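Local coordinates for kunitz-type serine protease inhibitor homolog calcicludine (Dendroaspis angusticeps, PDB 5YV7), which probably blocks L-type calcium channels as a snake-venom toxin built on the Kunitz protease-inhibitor fold, at residues A[22-34]-A[45-58]. Numbering follows the deposited sequence.
Sequences SFYFKWTAKKCLP and NRFQTIGECRKKCL
C32 and C53 join the beta hairpin of the Kunitz fold to its C-terminal helix by a disulfide, the covalent centre of this sheet-helix packing near the centre of the small domain. Helix 50-58 packs against the hairpin, running roughly along strand 22-26, with axes 8.1 Å apart and 28° between their directions. The CB-SG-SG-CB torsion (chi3) is -88°, close to a relaxed right angle. C53 points its CB toward the hairpin, and its SG, anti to the backbone N, meets C32 SG. A second disulfide, C57 to C7, ties the last turn of the helix to the N-terminal loop.

Two phenylalanines pack on the helix at separate points. I50 lies over one face of the F23 ring, with I50 CB 3.9 Å from the ring centroid. I50 CG1 also touches C32 CB. The edge of the F23 ring meets the carbonyl oxygens of F47 and Q48. Further along, C57 CB sits over a face of the F25 ring, a CH-pi contact at 3.6 Å from the centroid. L58 CD2 reaches F25 CZ and CE1.

Just before the helix, F47 forms a single antiparallel bridge with F23. The pair is hydrogen-bonded in both directions, F23 N to F47 O and F47 N to F23 O, each 2.8 Å. The N45 amide extends this link by pairing with both backbone polar groups of F25. N45 OD1 accepts from F25 N at 2.9 Å, a nearly straight bond of 171°. N45 ND2 donates to F25 O and also to E9 O. These bonds hold the amide in a fixed rotation. Beside strand 31-34, at the edge away from N45, one water accepts from both C32 N and R54 NE, and I50 CD1 lies 3.5 Å above the plane of the R54 guanidinium, over its centre.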
loop_
_atom_site.group_PDB
_atom_site.type_symbol
_atom_site.label_atom_id
_atom_site.label_comp_id
_atom_site.label_asym_id
_atom_site.label_seq_id
_atom_site.Cartn_x
_atom_site.Cartn_y
_atom_site.Cartn_z
ATOM N N SER A 22 4.165 -4.612 -5.302
ATOM C CA SER A 22 3.990 -3.852 -4.082
ATOM C C SER A 22 2.710 -4.315 -3.397
ATOM O O SER A 22 1.949 -5.132 -3.923
ATOM C CB SER A 22 3.963 -2.345 -4.382
ATOM O OG SER A 22 5.202 -1.894 -4.908
ATOM N N PHE A 23 2.473 -3.783 -2.214
ATOM C CA PHE A 23 1.240 -4.029 -1.494
ATOM C C PHE A 23 0.677 -2.698 -1.025
ATOM O O PHE A 23 1.424 -1.742 -0.778
ATOM C CB PHE A 23 1.469 -4.977 -0.321
ATOM C CG PHE A 23 1.813 -6.369 -0.749
ATOM C CD1 PHE A 23 3.134 -6.723 -1.014
ATOM C CD2 PHE A 23 0.817 -7.312 -0.931
ATOM C CE1 PHE A 23 3.459 -8.000 -1.442
ATOM C CE2 PHE A 23 1.134 -8.598 -1.355
ATOM C CZ PHE A 23 2.460 -8.942 -1.610
ATOM N N TYR A 24 -0.650 -2.628 -0.965
ATOM C CA TYR A 24 -1.328 -1.489 -0.371
ATOM C C TYR A 24 -2.442 -2.006 0.519
ATOM O O TYR A 24 -2.862 -3.164 0.424
ATOM C CB TYR A 24 -1.896 -0.521 -1.419
ATOM C CG TYR A 24 -3.258 -0.901 -1.978
ATOM C CD1 TYR A 24 -3.395 -1.937 -2.897
ATOM C CD2 TYR A 24 -4.400 -0.208 -1.605
ATOM C CE1 TYR A 24 -4.632 -2.270 -3.423
ATOM C CE2 TYR A 24 -5.640 -0.536 -2.126
ATOM C CZ TYR A 24 -5.751 -1.568 -3.036
ATOM O OH TYR A 24 -6.986 -1.900 -3.556
ATOM N N PHE A 25 -2.907 -1.133 1.394
ATOM C CA PHE A 25 -3.978 -1.450 2.322
ATOM C C PHE A 25 -5.273 -0.910 1.734
ATOM O O PHE A 25 -5.427 0.304 1.575
ATOM C CB PHE A 25 -3.699 -0.843 3.693
ATOM C CG PHE A 25 -4.582 -1.363 4.767
ATOM C CD1 PHE A 25 -4.561 -2.716 5.102
ATOM C CD2 PHE A 25 -5.437 -0.510 5.452
ATOM C CE1 PHE A 25 -5.379 -3.220 6.107
ATOM C CE2 PHE A 25 -6.274 -1.000 6.468
ATOM C CZ PHE A 25 -6.244 -2.362 6.796
ATOM N N LYS A 26 -6.181 -1.807 1.371
ATOM C CA LYS A 26 -7.543 -1.414 1.025
ATOM C C LYS A 26 -8.301 -1.334 2.340
ATOM O O LYS A 26 -8.792 -2.342 2.853
ATOM C CB LYS A 26 -8.172 -2.415 0.067
ATOM C CG LYS A 26 -9.532 -1.991 -0.460
ATOM C CD LYS A 26 -9.940 -2.857 -1.632
ATOM C CE LYS A 26 -11.284 -2.448 -2.211
ATOM N NZ LYS A 26 -11.824 -3.550 -3.075
ATOM N N TRP A 27 -8.377 -0.123 2.910
ATOM C CA TRP A 27 -8.834 0.010 4.293
ATOM C C TRP A 27 -10.314 -0.304 4.465
ATOM O O TRP A 27 -10.733 -0.657 5.573
ATOM C CB TRP A 27 -8.538 1.417 4.829
ATOM C CG TRP A 27 -9.539 2.461 4.413
ATOM C CD1 TRP A 27 -9.532 3.194 3.252
ATOM C CD2 TRP A 27 -10.689 2.887 5.145
ATOM N NE1 TRP A 27 -10.604 4.046 3.222
ATOM C CE2 TRP A 27 -11.333 3.880 4.370
ATOM C CE3 TRP A 27 -11.237 2.533 6.382
ATOM C CZ2 TRP A 27 -12.498 4.520 4.794
ATOM C CZ3 TRP A 27 -12.392 3.168 6.800
ATOM C CH2 TRP A 27 -13.012 4.152 6.007
ATOM N N THR A 28 -11.114 -0.185 3.405
ATOM C CA THR A 28 -12.520 -0.543 3.507
ATOM C C THR A 28 -12.725 -2.047 3.593
ATOM O O THR A 28 -13.776 -2.488 4.054
ATOM C CB THR A 28 -13.301 0.016 2.321
ATOM O OG1 THR A 28 -12.756 -0.503 1.101
ATOM C CG2 THR A 28 -13.232 1.536 2.318
ATOM N N ALA A 29 -11.750 -2.840 3.162
ATOM C CA ALA A 29 -11.789 -4.283 3.325
ATOM C C ALA A 29 -10.831 -4.760 4.404
ATOM O O ALA A 29 -10.781 -5.962 4.683
ATOM C CB ALA A 29 -11.468 -4.978 1.991
ATOM N N LYS A 30 -10.065 -3.847 5.008
ATOM C CA LYS A 30 -9.068 -4.181 6.024
ATOM C C LYS A 30 -8.087 -5.253 5.543
ATOM O O LYS A 30 -7.634 -6.087 6.326
ATOM C CB LYS A 30 -9.737 -4.618 7.332
ATOM C CG LYS A 30 -10.689 -3.585 7.910
ATOM C CD LYS A 30 -11.262 -4.044 9.249
ATOM C CE LYS A 30 -12.221 -3.010 9.812
ATOM N NZ LYS A 30 -12.772 -3.443 11.122
ATOM N N LYS A 31 -7.727 -5.244 4.260
ATOM C CA LYS A 31 -6.778 -6.220 3.742
ATOM C C LYS A 31 -5.612 -5.543 3.044
ATOM O O LYS A 31 -5.769 -4.528 2.356
ATOM C CB LYS A 31 -7.426 -7.208 2.763
ATOM C CG LYS A 31 -8.586 -7.972 3.339
ATOM C CD LYS A 31 -8.620 -9.413 2.853
ATOM C CE LYS A 31 -8.835 -10.371 4.017
ATOM N NZ LYS A 31 -9.888 -9.850 4.951
ATOM N N CYS A 32 -4.441 -6.129 3.233
ATOM C CA CYS A 32 -3.287 -5.818 2.419
ATOM C C CYS A 32 -3.419 -6.545 1.085
ATOM O O CYS A 32 -3.586 -7.765 1.056
ATOM C CB CYS A 32 -2.024 -6.230 3.161
ATOM S SG CYS A 32 -1.739 -5.179 4.582
ATOM N N LEU A 33 -3.366 -5.798 -0.016
ATOM C CA LEU A 33 -3.577 -6.336 -1.351
ATOM C C LEU A 33 -2.395 -6.013 -2.270
ATOM O O LEU A 33 -1.779 -4.949 -2.150
ATOM C CB LEU A 33 -4.872 -5.776 -1.958
ATOM C CG LEU A 33 -6.186 -6.105 -1.241
ATOM C CD1 LEU A 33 -7.358 -5.518 -2.005
ATOM C CD2 LEU A 33 -6.363 -7.629 -1.086
ATOM N N PRO A 34 -2.047 -6.917 -3.180
ATOM C CA PRO A 34 -0.944 -6.641 -4.109
ATOM C C PRO A 34 -1.331 -5.604 -5.153
ATOM O O PRO A 34 -2.496 -5.477 -5.529
ATOM C CB PRO A 34 -0.690 -8.007 -4.767
ATOM C CG PRO A 34 -2.029 -8.667 -4.737
ATOM C CD PRO A 34 -2.640 -8.248 -3.410
ATOM N N ASN A 45 0.730 4.794 0.868
ATOM C CA ASN A 45 0.075 3.492 0.980
ATOM C C ASN A 45 0.732 2.505 0.016
ATOM O O ASN A 45 0.156 2.069 -0.977
ATOM C CB ASN A 45 -1.423 3.619 0.725
ATOM C CG ASN A 45 -2.190 2.394 1.198
ATOM O OD1 ASN A 45 -1.593 1.435 1.691
ATOM N ND2 ASN A 45 -3.510 2.416 1.051
ATOM N N ARG A 46 1.976 2.153 0.332
ATOM C CA ARG A 46 2.742 1.231 -0.501
ATOM C C ARG A 46 3.754 0.508 0.373
ATOM O O ARG A 46 4.454 1.136 1.168
ATOM C CB ARG A 46 3.462 1.951 -1.657
ATOM C CG ARG A 46 4.347 1.001 -2.487
ATOM C CD ARG A 46 5.086 1.699 -3.636
ATOM N NE ARG A 46 6.116 2.661 -3.204
ATOM C CZ ARG A 46 5.953 3.993 -3.178
ATOM N NH1 ARG A 46 4.794 4.550 -3.554
ATOM N NH2 ARG A 46 6.953 4.781 -2.772
ATOM N N PHE A 47 3.830 -0.805 0.228
ATOM C CA PHE A 47 4.725 -1.599 1.052
ATOM C C PHE A 47 5.413 -2.641 0.188
ATOM O O PHE A 47 4.845 -3.138 -0.790
ATOM C CB PHE A 47 3.955 -2.236 2.212
ATOM C CG PHE A 47 3.082 -1.265 2.926
ATOM C CD1 PHE A 47 3.604 -0.458 3.928
ATOM C CD2 PHE A 47 1.756 -1.103 2.556
ATOM C CE1 PHE A 47 2.819 0.472 4.568
ATOM C CE2 PHE A 47 0.964 -0.179 3.190
ATOM C CZ PHE A 47 1.495 0.614 4.204
ATOM N N GLN A 48 6.662 -2.944 0.540
ATOM C CA GLN A 48 7.417 -3.912 -0.241
ATOM C C GLN A 48 6.981 -5.343 0.052
ATOM O O GLN A 48 7.065 -6.205 -0.825
ATOM C CB GLN A 48 8.913 -3.733 0.018
ATOM C CG GLN A 48 9.803 -4.699 -0.762
ATOM C CD GLN A 48 9.661 -4.542 -2.270
ATOM O OE1 GLN A 48 9.491 -3.433 -2.776
ATOM N NE2 GLN A 48 9.731 -5.654 -2.993
ATOM N N THR A 49 6.498 -5.616 1.254
ATOM C CA THR A 49 6.065 -6.959 1.604
ATOM C C THR A 49 4.691 -6.889 2.240
ATOM O O THR A 49 4.332 -5.883 2.863
ATOM C CB THR A 49 7.036 -7.632 2.577
ATOM O OG1 THR A 49 7.095 -6.863 3.786
ATOM C CG2 THR A 49 8.433 -7.724 1.972
ATOM N N ILE A 50 3.925 -7.970 2.083
ATOM C CA ILE A 50 2.634 -8.020 2.753
ATOM C C ILE A 50 2.811 -7.964 4.271
ATOM O O ILE A 50 1.967 -7.400 4.983
ATOM C CB ILE A 50 1.841 -9.261 2.309
ATOM C CG1 ILE A 50 0.361 -9.063 2.648
ATOM C CG2 ILE A 50 2.408 -10.526 2.948
ATOM C CD1 ILE A 50 -0.549 -10.178 2.185
ATOM N N GLY A 51 3.916 -8.509 4.791
ATOM C CA GLY A 51 4.152 -8.443 6.224
ATOM C C GLY A 51 4.313 -7.020 6.727
ATOM O O GLY A 51 3.740 -6.644 7.757
ATOM N N GLU A 52 5.100 -6.211 6.013
ATOM C CA GLU A 52 5.257 -4.819 6.403
ATOM C C GLU A 52 3.919 -4.094 6.361
ATOM O O GLU A 52 3.621 -3.281 7.244
ATOM C CB GLU A 52 6.279 -4.129 5.500
ATOM C CG GLU A 52 6.561 -2.688 5.874
ATOM C CD GLU A 52 7.097 -1.845 4.712
ATOM O OE1 GLU A 52 7.064 -0.599 4.840
ATOM O OE2 GLU A 52 7.561 -2.406 3.684
ATOM N N CYS A 53 3.085 -4.404 5.362
ATOM C CA CYS A 53 1.750 -3.813 5.303
ATOM C C CYS A 53 0.908 -4.220 6.515
ATOM O O CYS A 53 0.250 -3.381 7.141
ATOM C CB CYS A 53 1.058 -4.209 4.001
ATOM S SG CYS A 53 -0.651 -3.610 3.857
ATOM N N ARG A 54 0.923 -5.506 6.868
ATOM C CA ARG A 54 0.127 -5.958 8.004
ATOM C C ARG A 54 0.645 -5.374 9.307
ATOM O O ARG A 54 -0.141 -5.048 10.202
ATOM C CB ARG A 54 0.118 -7.479 8.068
ATOM C CG ARG A 54 -0.789 -8.086 7.037
ATOM C CD ARG A 54 -0.392 -9.491 6.739
ATOM N NE ARG A 54 -1.447 -10.179 6.020
ATOM C CZ ARG A 54 -1.290 -11.361 5.432
ATOM N NH1 ARG A 54 -0.117 -11.983 5.477
ATOM N NH2 ARG A 54 -2.307 -11.921 4.802
ATOM N N LYS A 55 1.962 -5.230 9.427
ATOM C CA LYS A 55 2.528 -4.660 10.640
ATOM C C LYS A 55 2.055 -3.227 10.831
ATOM O O LYS A 55 1.571 -2.859 11.908
ATOM C CB LYS A 55 4.053 -4.729 10.589
ATOM C CG LYS A 55 4.740 -4.066 11.774
ATOM C CD LYS A 55 6.165 -4.572 11.935
ATOM C CE LYS A 55 7.161 -3.430 12.011
ATOM N NZ LYS A 55 8.323 -3.755 12.889
ATOM N N LYS A 56 2.147 -2.413 9.779
ATOM C CA LYS A 56 1.860 -0.993 9.919
ATOM C C LYS A 56 0.363 -0.710 9.904
ATOM O O LYS A 56 -0.119 0.103 10.694
ATOM C CB LYS A 56 2.571 -0.206 8.813
ATOM C CG LYS A 56 4.091 -0.234 8.938
ATOM C CD LYS A 56 4.749 0.907 8.191
ATOM C CE LYS A 56 6.137 0.526 7.667
ATOM N NZ LYS A 56 6.646 1.509 6.659
ATOM N N CYS A 57 -0.389 -1.370 9.031
ATOM C CA CYS A 57 -1.791 -1.020 8.840
ATOM C C CYS A 57 -2.730 -1.803 9.747
ATOM O O CYS A 57 -3.804 -1.294 10.094
ATOM C CB CYS A 57 -2.189 -1.235 7.376
ATOM S SG CYS A 57 -1.267 -0.162 6.262
ATOM N N LEU A 58 -2.369 -3.031 10.126
ATOM C CA LEU A 58 -3.190 -3.790 11.052
ATOM C C LEU A 58 -2.632 -3.798 12.470
ATOM O O LEU A 58 -3.371 -4.108 13.407
ATOM C CB LEU A 58 -3.362 -5.231 10.552
ATOM C CG LEU A 58 -4.207 -5.357 9.281
ATOM C CD1 LEU A 58 -4.211 -6.789 8.754
ATOM C CD2 LEU A 58 -5.617 -4.885 9.526
HETATM O O HOH W 1 -4.048 -8.655 5.018
#